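Local coordinates for protein 2-phospho-L-lactate guanylyltransferase (Methanosarcina mazei, PDB 2I5E) that probably activates (2S)-2-phospholactate with GTP, giving lactyl-2-diphospho-5'-guanosine and diphosphate on the route to coenzyme F420, at residues S42-I48 with L101-K107; Q50-P56 with A67-E73; T112-C117 with L129-N133; E194-R198 with G207-L211. All blocks are in the same frame, centred on the assembly; numbering follows the deposited sequence.

Contact 1 (S42-I48 with L101-K107); sequences SLKGAGI and LSPEHIK
The end of helix 25-45 meets the start of helix 103-109, the backbones coming nearest at Ala-46 and Pro-103, whose CA atoms are 4.8 Å apart. Gly-47, with positive phi, closes the first helix in a Schellman motif, while Ser-102 is the N-cap of the second. Ser-42 OG donates to Leu-101 O at 3.0 Å from 33° outside the carbonyl plane. With chi1 at -70°, OG stands beside the Ser-42 backbone N and opposite its carbonyl carbon, which brings it to the loop ahead of Pro-103. Without the hydroxyl, as with an alanine here, Leu-101 O would probably lose its donor from the helix. The Pro-103 ring lies against the last turn, its CB 3.8 Å from Gly-45 C. Deeper in, Ile-106 fills the angle between the helix and its exit: CG1 presses on Ala-46 CB, and CD1 reaches Ile-48 CG2 at 3.8 Å, the two isoleucines crossing at about a right angle. Lys-107 adds its CG, 4.0 Å from Ala-46 CB. Leu-43 and Ile-106 continue onto Leu-92 of strand 91-94, so the contact is helix-to-helix packing over the central sheet of an alpha/beta fold in the GT-A clan.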
loop_
_atom_site.group_PDB
_atom_site.type_symbol
_atom_site.label_atom_id
_atom_site.label_comp_id
_atom_site.label_asym_id
_atom_site.label_seq_id
_atom_site.Cartn_x
_atom_site.Cartn_y
_atom_site.Cartn_z
ATOM N N SER A 42 18.870 -4.316 -4.469
ATOM C CA SER A 42 18.296 -3.023 -4.906
ATOM C C SER A 42 19.108 -1.801 -4.557
ATOM O O SER A 42 19.132 -0.814 -5.332
ATOM C CB SER A 42 16.863 -2.830 -4.487
ATOM O OG SER A 42 16.087 -3.699 -5.209
ATOM N N LEU A 43 19.755 -1.834 -3.403
ATOM C CA LEU A 43 20.595 -0.727 -2.977
ATOM C C LEU A 43 21.789 -0.604 -3.929
ATOM O O LEU A 43 22.196 0.507 -4.273
ATOM C CB LEU A 43 21.069 -0.884 -1.514
ATOM C CG LEU A 43 19.920 -0.900 -0.505
ATOM C CD1 LEU A 43 20.316 -1.412 0.931
ATOM C CD2 LEU A 43 19.227 0.461 -0.426
ATOM N N LYS A 44 22.338 -1.752 -4.333
ATOM C CA LYS A 44 23.504 -1.705 -5.170
ATOM C C LYS A 44 23.010 -1.226 -6.548
ATOM O O LYS A 44 23.563 -0.281 -7.107
ATOM C CB LYS A 44 24.233 -3.063 -5.148
ATOM C CG LYS A 44 25.074 -3.277 -3.903
ATOM C CD LYS A 44 26.123 -2.103 -3.737
ATOM C CE LYS A 44 27.531 -2.491 -3.254
ATOM N NZ LYS A 44 27.880 -4.006 -3.249
ATOM N N GLY A 45 21.860 -1.744 -6.982
ATOM C CA GLY A 45 21.261 -1.390 -8.265
ATOM C C GLY A 45 21.018 0.082 -8.352
ATOM O O GLY A 45 20.913 0.632 -9.426
ATOM N N ALA A 46 20.954 0.753 -7.210
ATOM C CA ALA A 46 20.720 2.212 -7.201
ATOM C C ALA A 46 22.024 2.970 -7.100
ATOM O O ALA A 46 21.999 4.176 -6.944
ATOM C CB ALA A 46 19.790 2.605 -6.067
ATOM N N GLY A 47 23.145 2.237 -7.146
ATOM C CA GLY A 47 24.481 2.809 -7.176
ATOM C C GLY A 47 24.972 3.263 -5.806
ATOM O O GLY A 47 25.855 4.131 -5.695
ATOM N N ILE A 48 24.413 2.717 -4.729
ATOM C CA ILE A 48 24.909 3.205 -3.511
ATOM C C ILE A 48 26.141 2.390 -3.156
ATOM O O ILE A 48 26.135 1.139 -3.183
ATOM C CB ILE A 48 23.829 3.438 -2.368
ATOM C CG1 ILE A 48 24.067 2.573 -1.181
ATOM C CG2 ILE A 48 22.341 3.620 -2.857
ATOM C CD1 ILE A 48 24.678 3.419 -0.187
ATOM N N LEU A 101 10.682 -3.576 -3.394
ATOM C CA LEU A 101 11.415 -2.355 -3.449
ATOM C C LEU A 101 12.438 -2.497 -4.538
ATOM O O LEU A 101 13.118 -3.551 -4.635
ATOM C CB LEU A 101 12.115 -2.155 -2.116
ATOM C CG LEU A 101 12.914 -0.901 -2.010
ATOM C CD1 LEU A 101 11.953 0.295 -1.807
ATOM C CD2 LEU A 101 13.935 -1.090 -0.867
ATOM N N SER A 102 12.506 -1.461 -5.369
ATOM C CA SER A 102 13.152 -1.465 -6.700
ATOM C C SER A 102 14.277 -0.463 -6.573
ATOM O O SER A 102 14.317 0.348 -5.645
ATOM C CB SER A 102 12.212 -0.952 -7.765
ATOM O OG SER A 102 11.954 0.457 -7.526
ATOM N N PRO A 103 15.283 -0.560 -7.447
ATOM C CA PRO A 103 16.259 0.507 -7.421
ATOM C C PRO A 103 15.656 1.860 -7.734
ATOM O O PRO A 103 16.138 2.838 -7.240
ATOM C CB PRO A 103 17.240 0.081 -8.529
ATOM C CG PRO A 103 17.159 -1.449 -8.545
ATOM C CD PRO A 103 15.700 -1.701 -8.326
ATOM N N GLU A 104 14.623 1.916 -8.568
ATOM C CA GLU A 104 13.952 3.164 -8.908
ATOM C C GLU A 104 13.338 3.752 -7.675
ATOM O O GLU A 104 13.383 4.976 -7.498
ATOM C CB GLU A 104 12.922 2.998 -10.043
ATOM C CG GLU A 104 12.387 4.388 -10.637
ATOM C CD GLU A 104 11.284 4.279 -11.820
ATOM O OE1 GLU A 104 11.358 5.068 -12.836
ATOM O OE2 GLU A 104 10.352 3.426 -11.755
ATOM N N HIS A 105 12.742 2.902 -6.782
ATOM C CA HIS A 105 12.182 3.488 -5.497
ATOM C C HIS A 105 13.359 4.032 -4.734
ATOM O O HIS A 105 13.294 5.124 -4.264
ATOM C CB HIS A 105 11.550 2.432 -4.624
ATOM C CG HIS A 105 10.416 1.742 -5.261
ATOM N ND1 HIS A 105 9.364 2.435 -5.840
ATOM C CD2 HIS A 105 10.142 0.442 -5.438
ATOM C CE1 HIS A 105 8.453 1.583 -6.284
ATOM N NE2 HIS A 105 8.939 0.367 -6.103
ATOM N N ILE A 106 14.458 3.273 -4.571
ATOM C CA ILE A 106 15.534 3.823 -3.736
ATOM C C ILE A 106 16.179 5.171 -4.339
ATOM O O ILE A 106 16.467 6.162 -3.619
ATOM C CB ILE A 106 16.563 2.725 -3.097
ATOM C CG1 ILE A 106 17.977 2.996 -3.407
ATOM C CG2 ILE A 106 16.176 1.178 -3.079
ATOM C CD1 ILE A 106 18.675 2.988 -2.183
ATOM N N LYS A 107 16.317 5.207 -5.674
ATOM C CA LYS A 107 16.785 6.454 -6.361
ATOM C C LYS A 107 15.879 7.584 -5.971
ATOM O O LYS A 107 16.386 8.592 -5.527
ATOM C CB LYS A 107 16.854 6.289 -7.924
ATOM C CG LYS A 107 18.036 5.375 -8.382
ATOM C CD LYS A 107 17.931 4.758 -9.810
ATOM C CE LYS A 107 17.656 5.756 -10.977
ATOM N NZ LYS A 107 18.432 5.425 -12.360
#

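Contact 2 (Q50-P56 with A67-E73). With TRS (2-amino-2-hydroxymethyl-propane-1,3-diol), chain D.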
loop_
_atom_site.group_PDB
_atom_site.type_symbol
_atom_site.label_atom_id
_atom_site.label_comp_id
_atom_site.label_asym_id
_atom_site.label_seq_id
_atom_site.Cartn_x
_atom_site.Cartn_y
_atom_site.Cartn_z
ATOM N N GLN A 50 28.387 2.030 -0.400
ATOM C CA GLN A 50 28.277 0.888 0.534
ATOM C C GLN A 50 27.098 0.819 1.526
ATOM O O GLN A 50 26.503 1.812 1.980
ATOM C CB GLN A 50 29.671 0.343 1.062
ATOM C CG GLN A 50 29.931 0.154 2.634
ATOM C CD GLN A 50 31.382 0.590 3.093
ATOM O OE1 GLN A 50 32.170 -0.224 3.625
ATOM N NE2 GLN A 50 31.705 1.886 2.916
ATOM N N VAL A 51 26.794 -0.432 1.801
ATOM C CA VAL A 51 25.616 -0.856 2.489
ATOM C C VAL A 51 26.156 -1.516 3.715
ATOM O O VAL A 51 27.019 -2.367 3.620
ATOM C CB VAL A 51 24.868 -1.855 1.610
ATOM C CG1 VAL A 51 23.674 -2.464 2.327
ATOM C CG2 VAL A 51 24.474 -1.198 0.305
ATOM N N ASP A 52 25.650 -1.115 4.871
ATOM C CA ASP A 52 25.925 -1.815 6.116
ATOM C C ASP A 52 24.732 -2.702 6.535
ATOM O O ASP A 52 23.540 -2.368 6.282
ATOM C CB ASP A 52 26.198 -0.757 7.185
ATOM C CG ASP A 52 27.281 0.242 6.748
ATOM O OD1 ASP A 52 28.314 -0.219 6.234
ATOM O OD2 ASP A 52 27.107 1.463 6.917
ATOM N N ILE A 53 24.990 -3.799 7.220
ATOM C CA ILE A 53 23.885 -4.598 7.699
ATOM C C ILE A 53 24.087 -4.511 9.148
ATOM O O ILE A 53 25.168 -4.761 9.564
ATOM C CB ILE A 53 24.046 -6.021 7.228
ATOM C CG1 ILE A 53 23.909 -6.075 5.720
ATOM C CG2 ILE A 53 23.051 -6.894 7.888
ATOM C CD1 ILE A 53 24.245 -7.393 5.179
ATOM N N LEU A 54 23.108 -4.124 9.951
ATOM C CA LEU A 54 23.354 -3.996 11.381
ATOM C C LEU A 54 22.579 -5.110 12.100
ATOM O O LEU A 54 21.328 -5.143 12.110
ATOM C CB LEU A 54 22.914 -2.585 11.793
ATOM C CG LEU A 54 23.090 -2.095 13.221
ATOM C CD1 LEU A 54 24.583 -1.764 13.420
ATOM C CD2 LEU A 54 22.238 -0.879 13.325
ATOM N N SER A 55 23.328 -6.048 12.648
ATOM C CA SER A 55 22.865 -7.342 13.109
ATOM C C SER A 55 23.503 -7.634 14.487
ATOM O O SER A 55 24.679 -7.211 14.734
ATOM C CB SER A 55 23.344 -8.357 12.101
ATOM O OG SER A 55 23.185 -9.663 12.558
ATOM N N PRO A 56 22.760 -8.293 15.394
ATOM C CA PRO A 56 23.290 -8.548 16.763
ATOM C C PRO A 56 24.251 -9.739 16.852
ATOM O O PRO A 56 24.927 -9.944 17.885
ATOM C CB PRO A 56 22.026 -8.782 17.595
ATOM C CG PRO A 56 21.021 -9.426 16.629
ATOM C CD PRO A 56 21.385 -8.817 15.216
ATOM N N ALA A 67 27.852 -6.498 1.369
ATOM C CA ALA A 67 27.590 -5.430 2.304
ATOM C C ALA A 67 28.492 -5.639 3.513
ATOM O O ALA A 67 28.857 -6.766 3.855
ATOM C CB ALA A 67 26.043 -5.411 2.680
ATOM N N ARG A 68 28.911 -4.551 4.130
ATOM C CA ARG A 68 29.679 -4.636 5.359
ATOM C C ARG A 68 28.816 -5.067 6.599
ATOM O O ARG A 68 27.786 -4.502 6.855
ATOM C CB ARG A 68 30.393 -3.302 5.589
ATOM C CG ARG A 68 31.291 -3.326 6.789
ATOM C CD ARG A 68 32.143 -2.109 6.875
ATOM N NE ARG A 68 31.559 -1.003 7.636
ATOM C CZ ARG A 68 31.003 0.087 7.101
ATOM N NH1 ARG A 68 30.917 0.225 5.779
ATOM N NH2 ARG A 68 30.548 1.064 7.888
ATOM N N VAL A 69 29.260 -6.024 7.384
ATOM C CA VAL A 69 28.441 -6.531 8.412
ATOM C C VAL A 69 28.899 -5.779 9.621
ATOM O O VAL A 69 30.088 -5.721 9.898
ATOM C CB VAL A 69 28.579 -8.074 8.620
ATOM C CG1 VAL A 69 27.946 -8.495 9.905
ATOM C CG2 VAL A 69 27.934 -8.897 7.444
ATOM N N LEU A 70 27.963 -5.178 10.337
ATOM C CA LEU A 70 28.268 -4.367 11.497
ATOM C C LEU A 70 27.489 -4.991 12.629
ATOM O O LEU A 70 26.279 -5.179 12.519
ATOM C CB LEU A 70 27.769 -2.943 11.270
ATOM C CG LEU A 70 28.607 -1.823 10.675
ATOM C CD1 LEU A 70 28.753 -2.075 9.273
ATOM C CD2 LEU A 70 27.798 -0.616 10.888
ATOM N N LEU A 71 28.144 -5.285 13.724
ATOM C CA LEU A 71 27.505 -6.001 14.794
ATOM C C LEU A 71 27.212 -5.120 15.974
ATOM O O LEU A 71 28.038 -4.392 16.422
ATOM C CB LEU A 71 28.347 -7.178 15.247
ATOM C CG LEU A 71 28.821 -8.222 14.249
ATOM C CD1 LEU A 71 29.738 -9.151 14.896
ATOM C CD2 LEU A 71 27.697 -8.948 13.658
ATOM N N ASP A 72 26.005 -5.213 16.472
ATOM C CA ASP A 72 25.612 -4.436 17.574
ATOM C C ASP A 72 24.524 -5.209 18.254
ATOM O O ASP A 72 23.416 -5.343 17.763
ATOM C CB ASP A 72 25.140 -3.044 17.105
ATOM C CG ASP A 72 24.879 -2.100 18.269
ATOM O OD1 ASP A 72 24.659 -2.582 19.394
ATOM O OD2 ASP A 72 24.927 -0.877 18.081
ATOM N N GLU A 73 24.847 -5.746 19.405
ATOM C CA GLU A 73 23.865 -6.457 20.205
ATOM C C GLU A 73 22.784 -5.580 20.870
ATOM O O GLU A 73 21.896 -6.133 21.446
ATOM C CB GLU A 73 24.578 -7.248 21.266
ATOM C CG GLU A 73 25.886 -7.893 20.729
ATOM C CD GLU A 73 26.665 -8.534 21.872
ATOM O OE1 GLU A 73 27.893 -8.239 21.971
ATOM O OE2 GLU A 73 26.019 -9.286 22.671
HETATM C C TRS D . 20.186 -4.212 15.681
HETATM C C1 TRS D . 19.628 -3.876 14.319
HETATM C C2 TRS D . 21.565 -4.826 15.541
HETATM C C3 TRS D . 19.225 -5.192 16.358
HETATM N N TRS D . 20.223 -2.913 16.356
HETATM O O1 TRS D . 19.459 -5.126 13.736
HETATM O O2 TRS D . 21.504 -5.909 16.405
HETATM O O3 TRS D . 19.287 -5.234 17.743
#
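Strands 50-55 and 68-71 run parallel, 4.7 Å apart at closest approach and 32° apart in direction, with Asp-52 to Ser-55 paired in step with Arg-68 to Leu-71. Five backbone hydrogen bonds join them, beginning with Arg-68 N to Val-51 O and ending with Asp-72 N to Ser-55 O, where the donor sits above the carbonyl plane. On the face of Asp-52, Leu-54 and Leu-70, Asp-52 makes a salt bridge to Arg-68: OD1 lies over one face of the guanidinium, 2.7 Å from NH1, though both positions are uncertain. The carboxylate and guanidinium planes are 70° apart, so the two groups do not meet flat. Tyr-83 OH binds the other carboxylate oxygen, OD2. Leu-70 CD1 packs against Asp-52 CB at 3.6 Å, the two side chains crossing at a slant. Leu-54, its CG anti to the backbone N (chi1 -177°), lies alongside Asp-72, with CD1 3.9 Å from Asp-72 CB. On the other face, Ala-67 CB meets Ile-53 CD1 at 3.7 Å. A Tris molecule, probably from the crystallisation liquor, sits at the strand ends, where its O1 and O2 make very short hydrogen bonds to Leu-54 O and Asp-72 O. Strand 68-71 is the outermost on this side of the sheet within the chain, while strand 50-55 also bonds to strand 5-9 through Asp-52 and Leu-54. Helix 76-86 covers the Leu-54 and Leu-70 face; Ile-40 of helix 25-45 and Met-64 pack against Ile-53.

Contact 3 (T112-C117 with L129-N133)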
loop_
_atom_site.group_PDB
_atom_site.type_symbol
_atom_site.label_atom_id
_atom_site.label_comp_id
_atom_site.label_asym_id
_atom_site.label_seq_id
_atom_site.Cartn_x
_atom_site.Cartn_y
_atom_site.Cartn_z
ATOM N N THR A 112 15.024 12.981 -2.447
ATOM C CA THR A 112 13.988 13.847 -1.954
ATOM C C THR A 112 14.519 15.253 -1.875
ATOM O O THR A 112 15.732 15.475 -1.742
ATOM C CB THR A 112 13.486 13.463 -0.583
ATOM O OG1 THR A 112 12.391 14.334 -0.234
ATOM C CG2 THR A 112 14.596 13.500 0.458
ATOM N N GLU A 113 13.613 16.213 -1.941
ATOM C CA GLU A 113 14.037 17.566 -1.908
ATOM C C GLU A 113 13.847 18.032 -0.482
ATOM O O GLU A 113 14.412 19.067 -0.129
ATOM C CB GLU A 113 13.327 18.407 -2.978
ATOM C CG GLU A 113 14.164 18.469 -4.279
ATOM C CD GLU A 113 13.355 18.843 -5.543
ATOM O OE1 GLU A 113 12.156 19.255 -5.428
ATOM O OE2 GLU A 113 13.938 18.748 -6.661
ATOM N N LYS A 114 13.150 17.216 0.339
ATOM C CA LYS A 114 13.001 17.520 1.793
ATOM C C LYS A 114 14.188 17.047 2.647
ATOM O O LYS A 114 15.033 16.291 2.177
ATOM C CB LYS A 114 11.703 16.943 2.415
ATOM C CG LYS A 114 10.393 17.382 1.721
ATOM C CD LYS A 114 10.254 18.899 1.801
ATOM C CE LYS A 114 9.244 19.452 0.803
ATOM N NZ LYS A 114 8.076 19.976 1.558
ATOM N N ASP A 115 14.181 17.453 3.912
ATOM C CA ASP A 115 15.142 17.036 4.898
ATOM C C ASP A 115 15.078 15.563 5.254
ATOM O O ASP A 115 16.139 14.942 5.541
ATOM C CB ASP A 115 14.913 17.829 6.148
ATOM C CG ASP A 115 15.272 19.281 5.975
ATOM O OD1 ASP A 115 16.056 19.634 5.060
ATOM O OD2 ASP A 115 14.718 20.074 6.740
ATOM N N VAL A 116 13.851 15.014 5.333
ATOM C CA VAL A 116 13.677 13.543 5.524
ATOM C C VAL A 116 12.717 12.947 4.548
ATOM O O VAL A 116 11.813 13.637 4.054
ATOM C CB VAL A 116 13.618 13.062 7.024
ATOM C CG1 VAL A 116 13.790 14.207 8.071
ATOM C CG2 VAL A 116 12.514 11.976 7.351
ATOM N N CYS A 117 12.998 11.734 4.067
ATOM C CA CYS A 117 11.931 11.071 3.310
ATOM C C CYS A 117 11.533 9.832 4.045
ATOM O O CYS A 117 12.370 9.036 4.525
ATOM C CB CYS A 117 12.333 10.755 1.903
ATOM S SG CYS A 117 11.053 10.032 0.902
ATOM N N LEU A 129 13.673 5.125 5.686
ATOM C CA LEU A 129 13.832 6.444 6.233
ATOM C C LEU A 129 15.138 7.010 5.637
ATOM O O LEU A 129 16.205 6.394 5.799
ATOM C CB LEU A 129 13.944 6.331 7.751
ATOM C CG LEU A 129 13.691 7.538 8.669
ATOM C CD1 LEU A 129 12.407 8.357 8.260
ATOM C CD2 LEU A 129 13.592 6.964 10.069
ATOM N N PHE A 130 15.025 8.138 4.938
ATOM C CA PHE A 130 16.138 8.920 4.429
ATOM C C PHE A 130 16.242 10.240 5.218
ATOM O O PHE A 130 15.342 11.068 5.196
ATOM C CB PHE A 130 16.086 9.135 2.874
ATOM C CG PHE A 130 17.335 9.817 2.307
ATOM C CD1 PHE A 130 18.579 9.179 2.301
ATOM C CD2 PHE A 130 17.277 11.160 1.875
ATOM C CE1 PHE A 130 19.748 9.832 1.838
ATOM C CE2 PHE A 130 18.406 11.835 1.397
ATOM C CZ PHE A 130 19.630 11.174 1.369
ATOM N N ILE A 131 17.354 10.369 5.939
ATOM C CA ILE A 131 17.643 11.445 6.802
ATOM C C ILE A 131 18.891 12.203 6.281
ATOM O O ILE A 131 19.970 11.676 6.367
ATOM C CB ILE A 131 17.933 10.852 8.211
ATOM C CG1 ILE A 131 16.716 9.959 8.688
ATOM C CG2 ILE A 131 18.357 11.954 9.182
ATOM C CD1 ILE A 131 17.178 8.602 9.337
ATOM N N LYS A 132 18.731 13.422 5.760
ATOM C CA LYS A 132 19.854 14.234 5.249
ATOM C C LYS A 132 20.726 14.734 6.390
ATOM O O LYS A 132 21.910 14.843 6.225
ATOM C CB LYS A 132 19.327 15.458 4.512
ATOM C CG LYS A 132 18.809 15.157 3.150
ATOM C CD LYS A 132 18.393 16.391 2.378
ATOM C CE LYS A 132 17.571 15.914 1.186
ATOM N NZ LYS A 132 17.049 17.155 0.605
ATOM N N ASN A 133 20.165 15.037 7.549
ATOM C CA ASN A 133 20.963 15.556 8.656
ATOM C C ASN A 133 20.957 14.720 9.876
ATOM O O ASN A 133 20.291 15.069 10.833
ATOM C CB ASN A 133 20.506 16.972 8.994
ATOM C CG ASN A 133 20.216 17.821 7.719
ATOM O OD1 ASN A 133 21.119 18.087 6.850
ATOM N ND2 ASN A 133 18.939 18.217 7.570
HETATM O O HOH W 1 17.536 15.348 8.196
#
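The Phe-130 ring takes Thr-112 CG2 at its edge, near the ring plane, 3.8 Å from CD2; Leu-92 and Ile-109 also pack against the phenylalanine. Thr-112 OG1 accepts from Lys-114 N, closing an ST turn, and bonds with Glu-161. The aliphatic chain of Lys-132, extended beyond CG (chi2 -175°), runs beside the loop and carries NZ to backbone carbonyls. NZ donates to Thr-112 O at 3.2 Å, from 43° above that carbonyl plane, and makes a weak bond to Glu-113 O; Lys-114 O is also near, but its position is doubtful. The ammonium thus sits among the carbonyls before strand 116-120, Thr-112 O its firmer partner. From there the strands pair antiparallel: Cys-117 and Phe-130 form a hydrogen-bonded pair, with Cys-117 N to Phe-130 O at 2.7 Å on a lone pair, and Val-116 with Ile-131 a non-hydrogen-bonded one. Lys-132 N extends the pairing to Asp-115 O, nearly in line with the C=O. A water donates to the same Asp-115 O and accepts from Asn-133 N at 2.7 Å, bridging the segments beyond the last strand pair. On the Val-116 and Ile-131 face, Val-116 CG2 meets Leu-129 CD1 at 3.7 Å. This is the base of the hairpin of strands 116-120 and 126-131, which stands between strands 91-94 and 160-162 in the mixed sheet; helix 103-109 covers the opposite face, that of Cys-117 and Phe-130, through Ile-109.

Contact 4 (E194-R198 with G207-L211)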
loop_
_atom_site.group_PDB
_atom_site.type_symbol
_atom_site.label_atom_id
_atom_site.label_comp_id
_atom_site.label_asym_id
_atom_site.label_seq_id
_atom_site.Cartn_x
_atom_site.Cartn_y
_atom_site.Cartn_z
ATOM N N GLU A 194 6.266 -19.194 -3.867
ATOM C CA GLU A 194 5.481 -19.828 -4.985
ATOM C C GLU A 194 5.669 -21.352 -5.046
ATOM O O GLU A 194 4.773 -22.043 -5.431
ATOM C CB GLU A 194 5.848 -19.207 -6.326
ATOM C CG GLU A 194 4.620 -19.264 -7.213
ATOM C CD GLU A 194 4.897 -19.022 -8.622
ATOM O OE1 GLU A 194 5.921 -18.336 -8.874
ATOM O OE2 GLU A 194 4.106 -19.528 -9.480
ATOM N N SER A 195 6.825 -21.839 -4.557
ATOM C CA SER A 195 7.153 -23.254 -4.466
ATOM C C SER A 195 6.421 -23.958 -3.353
ATOM O O SER A 195 6.427 -25.171 -3.298
ATOM C CB SER A 195 8.711 -23.421 -4.357
ATOM O OG SER A 195 9.194 -23.185 -3.035
ATOM N N LYS A 196 5.778 -23.219 -2.456
ATOM C CA LYS A 196 5.113 -23.804 -1.342
ATOM C C LYS A 196 3.644 -23.494 -1.330
ATOM O O LYS A 196 2.943 -24.212 -0.692
ATOM C CB LYS A 196 5.755 -23.358 0.016
ATOM C CG LYS A 196 7.312 -23.708 0.129
ATOM C CD LYS A 196 7.979 -23.022 1.394
ATOM C CE LYS A 196 9.374 -23.578 1.608
ATOM N NZ LYS A 196 9.293 -24.806 2.497
ATOM N N PHE A 197 3.189 -22.405 -1.972
ATOM C CA PHE A 197 1.758 -22.032 -1.974
ATOM C C PHE A 197 1.275 -21.588 -3.344
ATOM O O PHE A 197 2.057 -21.201 -4.213
ATOM C CB PHE A 197 1.498 -20.870 -1.007
ATOM C CG PHE A 197 2.008 -21.096 0.372
ATOM C CD1 PHE A 197 1.142 -21.598 1.350
ATOM C CD2 PHE A 197 3.327 -20.742 0.713
ATOM C CE1 PHE A 197 1.568 -21.810 2.662
ATOM C CE2 PHE A 197 3.791 -20.930 2.021
ATOM C CZ PHE A 197 2.934 -21.504 3.000
ATOM N N ARG A 198 -0.030 -21.551 -3.494
ATOM C CA ARG A 198 -0.720 -20.978 -4.602
ATOM C C ARG A 198 -1.748 -20.011 -4.084
ATOM O O ARG A 198 -2.170 -20.094 -2.928
ATOM C CB ARG A 198 -1.465 -22.117 -5.377
ATOM C CG ARG A 198 -1.741 -23.274 -4.497
ATOM C CD ARG A 198 -2.281 -24.488 -5.229
ATOM N NE ARG A 198 -3.617 -24.123 -5.398
ATOM C CZ ARG A 198 -4.695 -24.709 -4.893
ATOM N NH1 ARG A 198 -4.661 -25.829 -4.197
ATOM N NH2 ARG A 198 -5.844 -24.113 -5.186
ATOM N N GLY A 207 -6.797 -16.029 -1.547
ATOM C CA GLY A 207 -6.262 -16.569 -0.292
ATOM C C GLY A 207 -5.052 -17.374 -0.632
ATOM O O GLY A 207 -4.971 -17.908 -1.742
ATOM N N LEU A 208 -4.158 -17.514 0.323
ATOM C CA LEU A 208 -2.983 -18.347 0.219
ATOM C C LEU A 208 -3.240 -19.777 0.692
ATOM O O LEU A 208 -3.679 -19.989 1.787
ATOM C CB LEU A 208 -1.912 -17.726 1.078
ATOM C CG LEU A 208 -0.527 -18.280 1.063
ATOM C CD1 LEU A 208 0.194 -17.591 0.037
ATOM C CD2 LEU A 208 0.082 -18.037 2.353
ATOM N N VAL A 209 -2.952 -20.756 -0.129
ATOM C CA VAL A 209 -3.230 -22.122 0.242
ATOM C C VAL A 209 -2.002 -22.878 -0.134
ATOM O O VAL A 209 -1.324 -22.457 -1.049
ATOM C CB VAL A 209 -4.546 -22.678 -0.348
ATOM C CG1 VAL A 209 -5.687 -21.900 0.328
ATOM C CG2 VAL A 209 -4.643 -22.507 -1.862
ATOM N N PRO A 210 -1.634 -23.899 0.670
ATOM C CA PRO A 210 -0.383 -24.698 0.415
ATOM C C PRO A 210 -0.598 -25.599 -0.793
ATOM O O PRO A 210 -1.740 -25.874 -1.139
ATOM C CB PRO A 210 -0.240 -25.560 1.681
ATOM C CG PRO A 210 -1.295 -24.963 2.710
ATOM C CD PRO A 210 -2.379 -24.378 1.870
ATOM N N LEU A 211 0.486 -25.992 -1.454
ATOM C CA LEU A 211 0.445 -26.945 -2.564
ATOM C C LEU A 211 0.527 -28.329 -1.944
ATOM O O LEU A 211 1.147 -28.472 -0.849
ATOM C CB LEU A 211 1.701 -26.795 -3.442
ATOM C CG LEU A 211 2.188 -25.521 -4.135
ATOM C CD1 LEU A 211 3.554 -25.849 -4.656
ATOM C CD2 LEU A 211 1.280 -25.145 -5.270
#
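Phe-197 and Leu-208 make the tight side of this contact: Leu-208 CD2 stands over one face of the phenyl ring in a CH-pi contact, 4.1 Å from its centroid and offset toward the rim. Leu-208 CD1 reaches back to Phe-197 CB at 3.7 Å, so both methyls of the leucine are used. At the ring's edge, near its plane, lies Val-209 O, which accepts a hydrogen bond from Arg-198 N. With chi1 -53° the ring stands beside its own backbone N; its other neighbours include Val-22 and Leu-23, while Leu-208 continues onto helix 175-184 at Leu-178, Val-179 and Leu-182. Replacing Phe-197 with an alanine would probably open a gap beside Leu-208 and leave its CD2 with no ring to cover. The strands form an antiparallel beta hairpin, 197-201 with 206-210, in which Arg-198 and Val-209 are a hydrogen-bonded pair; Val-209 N returns a bond to Arg-198 O at 3.0 Å. The other side is looser and faces solvent. Here Val-209 CG2 sits over the centre of the Arg-198 guanidinium, 3.7 Å from CZ, and NH2 of that group makes a salt bridge to Glu-200. Leu-211 holds to Lys-196 O through its N at 3.1 Å, the donor 39° above the carbonyl plane, and sets CD2 across the arginine's aliphatic part, 3.6 Å from Arg-198 CD.

In the fold
Contacts 1, 2 and 3 belong to one alpha/beta body. Contact 2 is nested between the segments of contact 1, and the two touch where Leu-43 CD1 meets Val-51 CG1 at 3.8 Å. Contact 3 follows helix 103-109 of contact 1 and reaches the same sheet as contact 2, their centres about 22 Å apart and nearest atoms about 10 Å. Contact 4 stands apart in its own two-stranded sheet, its centre about 39 Å from that of contact 3, across the chain's centre. The Tris at contact 2, also bonded to Lys-74 O, lies at the C-terminal ends of parallel strands, the edge where Rossmann-like nucleotide-binding folds commonly hold their ligand; whether it marks the GTP site is not established.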